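Side-chain contacts in NAD-dependent dehydrogenase (Rhizobium meliloti, PDB 4Z0P), which reduces glyoxylate and hydroxypyruvate with NADPH as the hydride donor, as a member of the D-isomer specific 2-hydroxyacid dehydrogenase family: residues Gln239-Ala242 with Asp243-Glu246; Glu269-Phe272 with Trp273-Asn277. All blocks are in the same frame, centred on the assembly; numbering follows the deposited sequence. Where two conformers were deposited one is given.

Along the chain, contact 1 comes first: residues 239-246 leave the loop after strand 229-232 and run through the N-cap Val240 into the opening turns of helix 241-250, the helix of a beta-alpha-beta unit that ends in strand 255-258. Contact 2 follows in series, 269-277 folding into a compact turn in the loop between strand 255-258 and strand 278-280. Each contact closes a short local turn, and the two neither nest nor cross. They meet in space, where Phe272 and Met275 of contact 2 pack on Leu245, and Phe272 also on Glu241 and Ile244, of contact 1. The loop is thereby fastened to the helix within the NADPH-binding domain.

Contact 1 (Gln239-Ala242 with Asp243-Glu246); sequences QVEA and DILE
Ile244 reaches back along the start of helix 241-250 with its CD1 methyl, which lies against the side chain of Gln239, 3.8 Å from CD. The torsion that swings Ile244 CG1 away from its own carbonyl carbon (chi1 -66°), followed by an extended second step, brings the methyl there. This is the close-packed side of the turn. Both residues are buried and also touch Phe230 of strand 229-232, and the amide of Gln239 has polar partners at both of its ends. Glu241 OE2 accepts from Gln239 NE2 at 3.0 Å through its anti lone pair and lies almost in the plane of the glutamine amide; NE2 also bonds to Val260 O, while OE1 takes the amide of Asn232. Glu241 OE2 accepts from Glu262 N as well.

The outer side is looser. Val240 occupies the N-cap position. Val240 CG1 lies 3.6 Å from Asp243 CG, an apolar branch against a carboxylate; Asp243 OD2 finds its hydrogen bond with the backbone N of Ala213. Ala242 and Glu246 are exposed, and the Glu246 chain touches this turn through CG, 3.3 Å from Ala242 O.

Between the two sides run the i to i+4 backbone bonds of the helix. Val240 O takes Ile244 N at 3.1 Å, with a weak second bond from Asp243 N; Leu245 N then binds Glu241 O, and Glu246 N binds Ala242 O. Because the Gln239 amide is bonded at both ends, its rotation is probably fixed, and the buried polar group is paid for by Asn232, Val260 and Glu241. The carboxylates of Glu241 and Asp243 sit at the N-terminal end of the helix and accept N-H groups from outside it, which would probably favour their charged state.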
loop_
_atom_site.group_PDB
_atom_site.type_symbol
_atom_site.label_atom_id
_atom_site.label_comp_id
_atom_site.label_asym_id
_atom_site.label_seq_id
_atom_site.Cartn_x
_atom_site.Cartn_y
_atom_site.Cartn_z
ATOM N N GLN A 239 10.498 1.326 -21.937
ATOM C CA GLN A 239 9.125 1.530 -22.368
ATOM C C GLN A 239 9.032 2.441 -23.571
ATOM O O GLN A 239 9.952 3.224 -23.874
ATOM C CB GLN A 239 8.271 2.064 -21.212
ATOM C CG GLN A 239 8.470 3.537 -20.893
ATOM C CD GLN A 239 8.140 3.910 -19.462
ATOM O OE1 GLN A 239 7.879 3.060 -18.603
ATOM N NE2 GLN A 239 8.153 5.215 -19.192
ATOM N N VAL A 240 7.930 2.284 -24.300
ATOM C CA VAL A 240 7.628 3.125 -25.458
ATOM C C VAL A 240 6.471 4.020 -25.039
ATOM O O VAL A 240 5.303 3.601 -25.061
ATOM C CB VAL A 240 7.281 2.300 -26.719
ATOM C CG1 VAL A 240 7.090 3.204 -27.922
ATOM C CG2 VAL A 240 8.380 1.288 -26.996
ATOM N N GLU A 241 6.795 5.243 -24.631
ATOM C CA GLU A 241 5.770 6.144 -24.094
ATOM C C GLU A 241 4.685 6.516 -25.088
ATOM O O GLU A 241 3.540 6.674 -24.701
ATOM C CB GLU A 241 6.410 7.399 -23.494
ATOM C CG GLU A 241 7.070 7.034 -22.167
ATOM C CD GLU A 241 8.028 8.067 -21.615
ATOM O OE1 GLU A 241 8.033 9.215 -22.072
ATOM O OE2 GLU A 241 8.766 7.695 -20.694
ATOM N N ALA A 242 5.023 6.615 -26.368
ATOM C CA ALA A 242 3.995 6.854 -27.376
ATOM C C ALA A 242 2.909 5.762 -27.314
ATOM O O ALA A 242 1.719 6.043 -27.483
ATOM C CB ALA A 242 4.608 6.921 -28.772
ATOM N N ASP A 243 3.333 4.517 -27.095
ATOM C CA ASP A 243 2.421 3.373 -27.027
ATOM C C ASP A 243 1.633 3.356 -25.726
ATOM O O ASP A 243 0.457 3.024 -25.722
ATOM C CB ASP A 243 3.184 2.058 -27.152
ATOM C CG ASP A 243 3.780 1.828 -28.518
ATOM O OD1 ASP A 243 3.625 2.654 -29.443
ATOM O OD2 ASP A 243 4.384 0.746 -28.694
ATOM N N ILE A 244 2.277 3.704 -24.620
ATOM C CA ILE A 244 1.579 3.803 -23.337
ATOM C C ILE A 244 0.422 4.792 -23.480
ATOM O O ILE A 244 -0.721 4.501 -23.110
ATOM C CB ILE A 244 2.511 4.248 -22.179
ATOM C CG1 ILE A 244 3.593 3.189 -21.879
ATOM C CG2 ILE A 244 1.693 4.471 -20.918
ATOM C CD1 ILE A 244 4.656 3.677 -20.897
ATOM N N LEU A 245 0.724 5.960 -24.035
ATOM C CA LEU A 245 -0.303 6.998 -24.218
ATOM C C LEU A 245 -1.448 6.544 -25.144
ATOM O O LEU A 245 -2.624 6.760 -24.810
ATOM C CB LEU A 245 0.320 8.292 -24.730
ATOM C CG LEU A 245 1.219 9.016 -23.727
ATOM C CD1 LEU A 245 2.107 10.042 -24.407
ATOM C CD2 LEU A 245 0.373 9.675 -22.658
ATOM N N GLU A 246 -1.109 5.947 -26.291
ATOM C CA GLU A 246 -2.112 5.400 -27.217
ATOM C C GLU A 246 -3.014 4.389 -26.527
ATOM O O GLU A 246 -4.233 4.412 -26.702
ATOM C CB GLU A 246 -1.447 4.691 -28.403
ATOM C CG GLU A 246 -0.923 5.617 -29.474
ATOM C CD GLU A 246 -0.868 4.939 -30.826
ATOM O OE1 GLU A 246 -1.226 5.604 -31.820
ATOM O OE2 GLU A 246 -0.477 3.746 -30.881
#

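Contact 2 (Glu269-Phe272 with Trp273-Asn277); sequences ESRF and WDMPN
Trp273 turns the edge of its indole toward the preceding backbone: Ser270 O lies near the plane of the ring, 3.4 Å from Trp273 CD1. Ser270 CB is 4.0 Å from Trp273 CD1 but well out of that plane, and NE1 donates to Ser267 O. Polar bonds shape the rest of the turn. Ser270 OG, placed opposite the backbone N about the CA-CB bond (chi1 179°), accepts from Phe272 N at 3.1 Å, an ST turn. Asp274 N donates to Arg271 O, and Met275 N makes a long, weak bond to Phe272 O. A water donates to Ser270 O at 2.7 Å and weakly accepts from Asp274 N, bridging the two.

The van der Waals and sulfur contacts centre on Met275, in the conformer described, one of two for this side chain. Its CG lies 3.3 Å from Arg271 O, and SD meets the Phe272 ring obliquely, 5.3 Å from the centroid, a Met-aromatic contact. In this conformer the bend at chi3 (85°) carries CE over one face of the Arg271 guanidinium, 4.1 Å from NH2, while NH1 of that arginine forms a salt bridge with Asp249.

Trp273 also stacks on His128 of the second subunit and packs on Ala125 of that chain; replacing it with an alanine would probably open a gap at this interface and leave Ser267 O without its indole donor. Within its own subunit the turn packs on both helix 241-250, through Phe272 and Met275, and strand 278-280, where Phe272 and Trp273 rest on Val280.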
loop_
_atom_site.group_PDB
_atom_site.type_symbol
_atom_site.label_atom_id
_atom_site.label_comp_id
_atom_site.label_asym_id
_atom_site.label_seq_id
_atom_site.Cartn_x
_atom_site.Cartn_y
_atom_site.Cartn_z
ATOM N N GLU A 269 5.979 19.489 -20.640
ATOM C CA GLU A 269 4.944 19.428 -21.673
ATOM C C GLU A 269 4.333 18.019 -21.822
ATOM O O GLU A 269 3.421 17.813 -22.619
ATOM C CB GLU A 269 5.527 19.914 -23.006
ATOM C CG GLU A 269 6.219 21.270 -22.909
ATOM C CD GLU A 269 5.347 22.337 -22.285
ATOM O OE1 GLU A 269 4.149 22.396 -22.634
ATOM O OE2 GLU A 269 5.854 23.122 -21.449
ATOM N N SER A 270 4.813 17.045 -21.041
ATOM C CA SER A 270 4.315 15.662 -21.152
ATOM C C SER A 270 2.842 15.570 -20.805
ATOM O O SER A 270 2.383 16.183 -19.856
ATOM C CB SER A 270 5.104 14.699 -20.243
ATOM O OG SER A 270 4.601 13.368 -20.337
ATOM N N ARG A 271 2.108 14.766 -21.566
ATOM C CA ARG A 271 0.737 14.441 -21.205
ATOM C C ARG A 271 0.607 13.670 -19.891
ATOM O O ARG A 271 -0.461 13.701 -19.288
ATOM C CB ARG A 271 0.077 13.637 -22.321
ATOM C CG ARG A 271 -0.191 14.469 -23.577
ATOM C CD ARG A 271 -0.956 13.629 -24.591
ATOM N NE ARG A 271 -2.241 13.212 -24.025
ATOM C CZ ARG A 271 -2.931 12.124 -24.370
ATOM N NH1 ARG A 271 -2.473 11.288 -25.287
ATOM N NH2 ARG A 271 -4.094 11.879 -23.774
ATOM N N PHE A 272 1.660 12.984 -19.453
ATOM C CA PHE A 272 1.524 12.081 -18.312
ATOM C C PHE A 272 1.124 12.819 -17.032
ATOM O O PHE A 272 0.441 12.250 -16.200
ATOM C CB PHE A 272 2.789 11.279 -18.056
ATOM C CG PHE A 272 3.060 10.202 -19.064
ATOM C CD1 PHE A 272 2.130 9.184 -19.292
ATOM C CD2 PHE A 272 4.250 10.169 -19.740
ATOM C CE1 PHE A 272 2.397 8.185 -20.180
ATOM C CE2 PHE A 272 4.525 9.178 -20.662
ATOM C CZ PHE A 272 3.585 8.192 -20.897
ATOM N N TRP A 273 1.557 14.070 -16.869
ATOM C CA TRP A 273 1.267 14.816 -15.653
ATOM C C TRP A 273 -0.227 14.944 -15.366
ATOM O O TRP A 273 -0.625 14.984 -14.201
ATOM C CB TRP A 273 1.870 16.209 -15.702
ATOM C CG TRP A 273 3.381 16.300 -15.854
ATOM C CD1 TRP A 273 4.071 16.721 -16.952
ATOM C CD2 TRP A 273 4.365 16.033 -14.850
ATOM N NE1 TRP A 273 5.412 16.727 -16.702
ATOM C CE2 TRP A 273 5.634 16.308 -15.420
ATOM C CE3 TRP A 273 4.305 15.584 -13.535
ATOM C CZ2 TRP A 273 6.815 16.153 -14.716
ATOM C CZ3 TRP A 273 5.496 15.444 -12.821
ATOM C CH2 TRP A 273 6.728 15.724 -13.405
ATOM N N ASP A 274 -1.032 15.084 -16.413
ATOM C CA ASP A 274 -2.461 15.398 -16.282
ATOM C C ASP A 274 -3.399 14.233 -16.572
ATOM O O ASP A 274 -4.607 14.445 -16.622
ATOM C CB ASP A 274 -2.842 16.528 -17.249
ATOM C CG ASP A 274 -2.198 17.864 -16.908
ATOM O OD1 ASP A 274 -1.928 18.143 -15.728
ATOM O OD2 ASP A 274 -2.005 18.661 -17.851
ATOM N N MET A 275 -2.891 13.017 -16.759
ATOM C CA MET A 275 -3.791 11.965 -17.155
ATOM C C MET A 275 -4.493 11.341 -15.991
ATOM O O MET A 275 -3.890 11.117 -14.956
ATOM C CB MET A 275 -3.076 10.963 -17.979
ATOM C CG MET A 275 -2.944 11.546 -19.349
ATOM S SD MET A 275 -1.799 10.539 -20.205
ATOM C CE MET A 275 -2.934 9.271 -20.774
ATOM N N PRO A 276 -5.804 11.080 -16.169
ATOM C CA PRO A 276 -6.612 10.745 -15.003
ATOM C C PRO A 276 -6.280 9.409 -14.320
ATOM O O PRO A 276 -6.541 9.268 -13.126
ATOM C CB PRO A 276 -8.042 10.774 -15.550
ATOM C CG PRO A 276 -7.916 10.476 -17.007
ATOM C CD PRO A 276 -6.599 11.077 -17.422
ATOM N N ASN A 277 -5.701 8.445 -15.035
ATOM C CA ASN A 277 -5.365 7.163 -14.396
ATOM C C ASN A 277 -3.872 6.846 -14.486
ATOM O O ASN A 277 -3.503 5.677 -14.489
ATOM C CB ASN A 277 -6.216 6.021 -14.964
ATOM C CG ASN A 277 -7.696 6.189 -14.667
ATOM O OD1 ASN A 277 -8.092 6.283 -13.502
ATOM N ND2 ASN A 277 -8.529 6.221 -15.717
HETATM O O HOH W 1 -0.010 16.825 -18.772
#